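Local coordinates for protein L-methionine gamma-lyase (Fusobacterium nucleatum subsp. nucleatum, PDB 6LXU) that is a PLP-dependent enzyme of the Cys/Met metabolism family, within the aminotransferase clan, and assembles from four copies of its chain, at residues 96-101 against 242-247; 317-320 against 324-327; 193-198 against 269-274. One frame throughout, in Å; residues are numbered along the deposited sequence.

Interaction 1. Residues 96-101 against 242-247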
# COMPACT_ATOMS: atom_id res chain seq x y z
N THR A 96 -17.04 9.90 -19.40
CA THR A 96 -18.19 9.49 -20.20
C THR A 96 -18.74 10.65 -21.03
O THR A 96 -18.92 10.52 -22.25
CB THR A 96 -19.29 8.90 -19.28
OG1 THR A 96 -18.77 7.73 -18.64
CG2 THR A 96 -20.52 8.52 -20.09
N LEU A 97 -18.99 11.78 -20.39
CA LEU A 97 -19.59 12.92 -21.08
C LEU A 97 -18.68 13.50 -22.17
O LEU A 97 -19.16 13.81 -23.27
CB LEU A 97 -20.02 13.98 -20.08
CG LEU A 97 -21.17 13.55 -19.16
CD1 LEU A 97 -21.39 14.57 -18.07
CD2 LEU A 97 -22.47 13.33 -19.92
N TRP A 98 -17.38 13.61 -21.90
CA TRP A 98 -16.47 14.12 -22.92
C TRP A 98 -16.36 13.19 -24.12
O TRP A 98 -16.03 13.64 -25.23
CB TRP A 98 -15.05 14.37 -22.37
CG TRP A 98 -14.93 15.46 -21.36
CD1 TRP A 98 -14.31 15.35 -20.15
CD2 TRP A 98 -15.40 16.82 -21.44
NE1 TRP A 98 -14.34 16.54 -19.49
CE2 TRP A 98 -15.03 17.46 -20.24
CE3 TRP A 98 -16.13 17.55 -22.40
CZ2 TRP A 98 -15.36 18.80 -19.96
CZ3 TRP A 98 -16.47 18.90 -22.12
CH2 TRP A 98 -16.07 19.51 -20.91
N THR A 99 -16.57 11.89 -23.91
CA THR A 99 -16.54 10.92 -24.99
C THR A 99 -17.75 11.07 -25.92
O THR A 99 -17.60 11.07 -27.15
CB THR A 99 -16.48 9.48 -24.44
OG1 THR A 99 -15.27 9.35 -23.68
CG2 THR A 99 -16.47 8.45 -25.56
N VAL A 100 -18.93 11.16 -25.34
CA VAL A 100 -20.17 11.03 -26.13
C VAL A 100 -20.75 12.35 -26.61
O VAL A 100 -21.62 12.33 -27.51
CB VAL A 100 -21.26 10.20 -25.39
CG1 VAL A 100 -20.72 8.83 -25.01
CG2 VAL A 100 -21.83 10.93 -24.19
N LEU A 101 -20.30 13.47 -26.06
CA LEU A 101 -20.80 14.79 -26.45
C LEU A 101 -19.87 15.47 -27.44
O LEU A 101 -18.77 15.00 -27.72
CB LEU A 101 -20.98 15.67 -25.21
CG LEU A 101 -22.09 15.26 -24.24
CD1 LEU A 101 -21.99 16.07 -22.97
CD2 LEU A 101 -23.47 15.39 -24.88
N ASP A 242 -7.29 10.35 -22.98
CA ASP A 242 -6.87 11.67 -23.43
C ASP A 242 -7.58 12.83 -22.77
O ASP A 242 -6.96 13.89 -22.62
CB ASP A 242 -7.09 11.81 -24.95
CG ASP A 242 -6.32 10.80 -25.80
OD1 ASP A 242 -5.28 10.31 -25.36
OD2 ASP A 242 -6.76 10.54 -26.94
N MET A 243 -8.86 12.70 -22.43
CA MET A 243 -9.60 13.90 -22.06
C MET A 243 -9.75 14.14 -20.57
O MET A 243 -10.03 15.26 -20.17
CB MET A 243 -10.94 13.89 -22.76
CG MET A 243 -10.77 13.70 -24.26
SD MET A 243 -12.28 13.84 -25.21
CE MET A 243 -12.62 15.60 -25.10
N THR A 244 -9.53 13.11 -19.75
CA THR A 244 -9.47 13.29 -18.31
C THR A 244 -8.20 12.73 -17.68
O THR A 244 -7.75 13.25 -16.67
CB THR A 244 -10.66 12.65 -17.59
OG1 THR A 244 -10.52 11.23 -17.66
CG2 THR A 244 -11.99 13.10 -18.18
N GLY A 245 -7.65 11.64 -18.22
CA GLY A 245 -6.54 11.00 -17.56
C GLY A 245 -6.82 10.60 -16.12
O GLY A 245 -5.90 10.54 -15.31
N ALA A 246 -8.08 10.29 -15.80
CA ALA A 246 -8.46 9.94 -14.42
C ALA A 246 -8.16 8.46 -14.14
O ALA A 246 -9.07 7.65 -13.95
CB ALA A 246 -9.91 10.28 -14.19
N VAL A 247 -6.87 8.14 -14.08
CA VAL A 247 -6.40 6.77 -14.00
C VAL A 247 -6.38 6.30 -12.56
O VAL A 247 -5.68 6.87 -11.72
CB VAL A 247 -4.99 6.63 -14.60
CG1 VAL A 247 -4.48 5.21 -14.50
CG2 VAL A 247 -4.99 7.07 -16.06
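W98 meets M243 and T244 where the end of helix 89-100 lies against the end of helix 229-244. M243 lays its thioether along the root of the tryptophan. In the conformer described, M243 CE is 3.9 Å from W98 CB, and M243 SD is 3.8 Å from W98 O. A second conformer of M243 exists, so this placing of SD and CE holds for one of two states. The bend at chi3 (71°) turns the methyl out of the line of the chain and against W98 CB.

T244 approaches the indole itself. Its methyl CG2 sits at the ring edge, in the ring plane, 3.8 Å from W98 CD1. The two ends of the T244 side chain have separate tasks. With chi1 at 70°, OG1 lies between the backbone N and the carbonyl carbon, and CG2 is left to face the indole. T244 OG1 accepts from A246 N at 3.2 Å, with an N-H...O angle of 153°. This is an ST turn. It spans G245, whose positive phi ends the helical run. The same hydroxyl is hydrogen-bonded to S95 OG, so T244 is also tied to the helix that carries W98.

W98 NE1 and W98 O both bond to the second subunit, to M243 O and R127 NH1 there, and the two W98 rings stack on each other across the interface. M243 O here takes the reciprocal bond from W98 NE1 of the second subunit. Across these two segments the contacts of W98 are apolar and sulfur packing. Its indole N-H and carbonyl O bond across the interface, so one buried residue serves both the helix packing and the subunit interface.

Interaction 2. Residues 317-320 against 324-327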
# COMPACT_ATOMS: atom_id res chain seq x y z
N PHE A 317 -33.78 14.27 7.04
CA PHE A 317 -34.91 14.59 7.90
C PHE A 317 -34.85 16.05 8.28
O PHE A 317 -33.79 16.67 8.30
CB PHE A 317 -34.98 13.67 9.13
CG PHE A 317 -33.74 13.66 9.99
CD1 PHE A 317 -32.66 12.83 9.70
CD2 PHE A 317 -33.68 14.45 11.13
CE1 PHE A 317 -31.54 12.81 10.53
CE2 PHE A 317 -32.56 14.44 11.96
CZ PHE A 317 -31.49 13.62 11.65
N GLU A 318 -36.03 16.61 8.57
CA GLU A 318 -36.16 18.02 8.95
C GLU A 318 -36.44 18.11 10.44
O GLU A 318 -37.45 17.59 10.92
CB GLU A 318 -37.30 18.68 8.19
CG GLU A 318 -37.39 20.19 8.37
CD GLU A 318 -36.41 20.99 7.53
OE1 GLU A 318 -35.98 20.49 6.46
OE2 GLU A 318 -36.11 22.15 7.89
N LEU A 319 -35.55 18.75 11.17
CA LEU A 319 -35.79 19.05 12.57
C LEU A 319 -36.75 20.23 12.68
O LEU A 319 -36.56 21.25 12.02
CB LEU A 319 -34.49 19.39 13.27
CG LEU A 319 -33.49 18.24 13.35
CD1 LEU A 319 -32.13 18.77 13.74
CD2 LEU A 319 -33.99 17.20 14.34
N LYS A 320 -37.79 20.10 13.51
CA LYS A 320 -38.78 21.19 13.62
C LYS A 320 -38.19 22.50 14.16
O LYS A 320 -38.73 23.59 13.88
CB LYS A 320 -39.99 20.75 14.45
CG LYS A 320 -39.76 20.61 15.93
CD LYS A 320 -40.95 19.90 16.55
CE LYS A 320 -40.98 20.03 18.06
NZ LYS A 320 -41.62 21.31 18.49
N GLU A 324 -30.65 26.18 14.44
CA GLU A 324 -29.95 25.94 15.69
C GLU A 324 -30.14 24.50 16.16
O GLU A 324 -29.23 23.95 16.78
CB GLU A 324 -30.40 26.93 16.78
CG GLU A 324 -30.06 28.38 16.47
CD GLU A 324 -28.57 28.65 16.33
OE1 GLU A 324 -27.78 28.11 17.13
OE2 GLU A 324 -28.18 29.40 15.42
N ALA A 325 -31.29 23.90 15.87
CA ALA A 325 -31.52 22.51 16.21
C ALA A 325 -30.57 21.59 15.45
O ALA A 325 -30.06 20.62 16.04
CB ALA A 325 -32.96 22.11 15.95
N GLY A 326 -30.33 21.89 14.18
CA GLY A 326 -29.38 21.11 13.37
C GLY A 326 -27.99 21.13 13.97
O GLY A 326 -27.34 20.08 14.13
N LYS A 327 -27.51 22.32 14.31
CA LYS A 327 -26.16 22.43 14.87
C LYS A 327 -26.07 21.78 16.25
O LYS A 327 -25.11 21.06 16.55
CB LYS A 327 -25.71 23.90 14.95
CG LYS A 327 -25.65 24.61 13.62
CD LYS A 327 -24.79 25.87 13.64
CE LYS A 327 -25.22 26.87 14.70
NZ LYS A 327 -24.24 27.99 14.81
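L319 packs on A325 and G326, joining the end of strand 314-319 to helix 322-332, which follows almost at once in the chain. F317 comes first along the strand. It does not reach 324-327, but its ring sits beside the leucine, with L319 CD2 at the ring edge and in the ring plane. E318 is turned elsewhere: its carboxylate is hydrogen-bonded to T371 OG1 and to G373 N.

L319 carries the contact. Its chi1 of -66° sets CG beside the backbone N, and the branch carrying CD1 reaches the helix. L319 CD1 rests on the peptide joining A325 and G326, 3.6 Å from A325 O and 3.6 Å from G326 N. These are van der Waals contacts of a methyl with a peptide group. The methyl of A325 faces the same side chain, with A325 CB 4.1 Å from L319 CD1 and 4.1 Å from L319 CB.

The motif is a strand, a tight connection and a helix that folds back on the sheet. The strand belongs to the mixed five-stranded sheet near the C-terminal end of the chain, between strands 287-291 and 374-378, both antiparallel to it. L319 also touches L329 one turn further along the helix, V375 of strand 374-378 and the C-terminal residue I398, which packs on A325 too.

K320 leaves the strand and starts the turn. Across the turn, K327 points away from L319, and its NZ forms a salt bridge with E44 of the second subunit.

Interaction 3. Residues 193-198 against 269-274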
# COMPACT_ATOMS: atom_id res chain seq x y z
N PRO A 193 -25.77 -1.58 -7.23
CA PRO A 193 -26.41 -2.74 -7.87
C PRO A 193 -27.07 -3.73 -6.92
O PRO A 193 -27.78 -4.62 -7.39
CB PRO A 193 -25.28 -3.38 -8.67
CG PRO A 193 -24.04 -2.87 -8.06
CD PRO A 193 -24.33 -1.51 -7.54
N TYR A 194 -26.87 -3.60 -5.61
CA TYR A 194 -27.66 -4.36 -4.64
C TYR A 194 -29.14 -3.99 -4.71
O TYR A 194 -30.00 -4.85 -4.47
CB TYR A 194 -27.10 -4.13 -3.23
CG TYR A 194 -27.83 -4.82 -2.10
CD1 TYR A 194 -27.48 -6.11 -1.73
CD2 TYR A 194 -28.79 -4.17 -1.36
CE1 TYR A 194 -28.08 -6.75 -0.68
CE2 TYR A 194 -29.45 -4.81 -0.31
CZ TYR A 194 -29.08 -6.11 0.01
OH TYR A 194 -29.68 -6.78 1.05
N MET A 195 -29.45 -2.73 -5.01
CA MET A 195 -30.84 -2.28 -5.04
C MET A 195 -31.40 -2.04 -6.43
O MET A 195 -32.61 -2.22 -6.63
CB MET A 195 -31.02 -1.01 -4.23
CG MET A 195 -30.77 -1.25 -2.76
SD MET A 195 -30.82 0.22 -1.74
CE MET A 195 -29.13 0.25 -1.14
N GLN A 196 -30.58 -1.60 -7.38
CA GLN A 196 -31.10 -1.07 -8.64
C GLN A 196 -30.11 -1.38 -9.73
O GLN A 196 -28.90 -1.19 -9.53
CB GLN A 196 -31.25 0.44 -8.46
CG GLN A 196 -31.89 1.23 -9.57
CD GLN A 196 -32.21 2.64 -9.11
OE1 GLN A 196 -33.34 2.94 -8.73
NE2 GLN A 196 -31.20 3.51 -9.10
N LYS A 197 -30.59 -1.88 -10.87
CA LYS A 197 -29.74 -2.22 -12.01
C LYS A 197 -30.28 -1.51 -13.25
O LYS A 197 -31.10 -2.06 -14.02
CB LYS A 197 -29.66 -3.74 -12.21
CG LYS A 197 -29.03 -4.46 -11.02
CD LYS A 197 -28.63 -5.88 -11.36
CE LYS A 197 -28.26 -6.69 -10.13
NZ LYS A 197 -27.50 -7.92 -10.47
N PRO A 198 -29.87 -0.25 -13.44
CA PRO A 198 -30.48 0.56 -14.49
C PRO A 198 -30.38 -0.03 -15.89
O PRO A 198 -31.29 0.21 -16.72
CB PRO A 198 -29.72 1.90 -14.37
CG PRO A 198 -29.30 1.96 -12.94
CD PRO A 198 -28.95 0.55 -12.60
N ARG A 269 -26.77 -4.94 5.85
CA ARG A 269 -26.76 -4.33 7.18
C ARG A 269 -27.03 -2.83 7.12
O ARG A 269 -27.75 -2.30 7.97
CB ARG A 269 -25.45 -4.64 7.89
CG ARG A 269 -25.33 -4.08 9.30
CD ARG A 269 -26.46 -4.49 10.22
NE ARG A 269 -26.68 -5.94 10.25
CZ ARG A 269 -26.19 -6.78 11.16
NH1 ARG A 269 -25.43 -6.33 12.15
NH2 ARG A 269 -26.47 -8.06 11.10
N HIS A 270 -26.46 -2.14 6.14
CA HIS A 270 -26.75 -0.72 5.93
C HIS A 270 -28.28 -0.51 5.86
O HIS A 270 -28.83 0.36 6.54
CB HIS A 270 -26.16 -0.20 4.61
CG HIS A 270 -24.71 0.17 4.63
ND1 HIS A 270 -24.19 1.17 5.42
CD2 HIS A 270 -23.68 -0.25 3.84
CE1 HIS A 270 -22.90 1.31 5.16
NE2 HIS A 270 -22.56 0.46 4.20
N CYS A 271 -28.95 -1.29 5.02
CA CYS A 271 -30.40 -1.12 4.81
C CYS A 271 -31.21 -1.55 6.01
O CYS A 271 -32.20 -0.89 6.34
CB CYS A 271 -30.86 -1.86 3.56
SG CYS A 271 -30.24 -1.16 2.01
N LYS A 272 -30.83 -2.64 6.67
CA LYS A 272 -31.52 -3.11 7.89
C LYS A 272 -31.45 -2.03 8.96
O LYS A 272 -32.46 -1.66 9.58
CB LYS A 272 -30.87 -4.41 8.38
CG LYS A 272 -31.49 -5.06 9.62
CD LYS A 272 -30.59 -6.16 10.18
CE LYS A 272 -31.22 -6.90 11.36
NZ LYS A 272 -32.51 -7.53 10.99
N ASN A 273 -30.24 -1.51 9.20
CA ASN A 273 -30.07 -0.43 10.14
C ASN A 273 -30.90 0.78 9.75
O ASN A 273 -31.58 1.37 10.59
CB ASN A 273 -28.60 0.02 10.21
CG ASN A 273 -27.72 -0.89 11.05
OD1 ASN A 273 -28.18 -1.82 11.70
ND2 ASN A 273 -26.41 -0.59 11.04
N ALA A 274 -30.84 1.15 8.48
CA ALA A 274 -31.52 2.36 8.04
C ALA A 274 -33.02 2.29 8.22
O ALA A 274 -33.63 3.25 8.67
CB ALA A 274 -31.18 2.68 6.59
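M195 and Y194 meet C271 in a small, buried apolar contact rich in sulfur, between the short, weakly bonded helical turn at about 193-195 and the long helix 263-282. The backbones stay well apart. The nearest CA atoms, of M195 and C271, are 9.9 Å from each other, and side chains bridge the space between. M195 and C271 are buried, while Y194 stays partly exposed.

C271 is the shared partner. Its SG takes the methyl end of the methionine, with M195 CE at 3.6 Å and M195 SD at 4.0 Å. The M195 chain runs out extended at chi2 and then bends at chi3 (-116°), well away from the usual staggered angles. That bend sets the CE methyl beside the cysteine sulfur. Y194 adds a looser contact, with its CE2 4.4 Å from C271 SG. The sulfur approaches the ring obliquely. C271 SG stands anti to the carbonyl carbon (chi1 -68°), which directs it from the helix toward both residues.

Other residues of the long helix complete the packing. M267, one turn earlier than C271, touches both Y194 and M195, and F263 packs on Y194.

The helix also passes close to the cofactor site. The ring of H270, next to C271 in the chain, stands edge-to-face to Y213, which follows K212, the lysine modified with pyridoxal phosphate. A long helix that links the cofactor-bearing large domain to the C-terminal domain, as helix 263-282 appears to do here, is characteristic of the fold type I PLP-dependent enzymes.

The three contacts are spread through one chain and do not touch. Centres of interactions 1 and 2 are 40 Å apart, those of 1 and 3 are 29 Å apart, and those of 2 and 3 are 26 Å apart. Interaction 1 lies on the opposite side of the chain's centre from the other two. Its segments alternate along the chain with those of interaction 3, and interaction 2 follows both. Interaction 2 belongs to the five-stranded sheet near the C-terminus. Segment 193-198 follows strand 183-187 of the seven-stranded sheet, so interaction 3 joins that region to helix 263-282, which appears to link the two sheet regions. Interaction 1 lies at the interface with the second subunit.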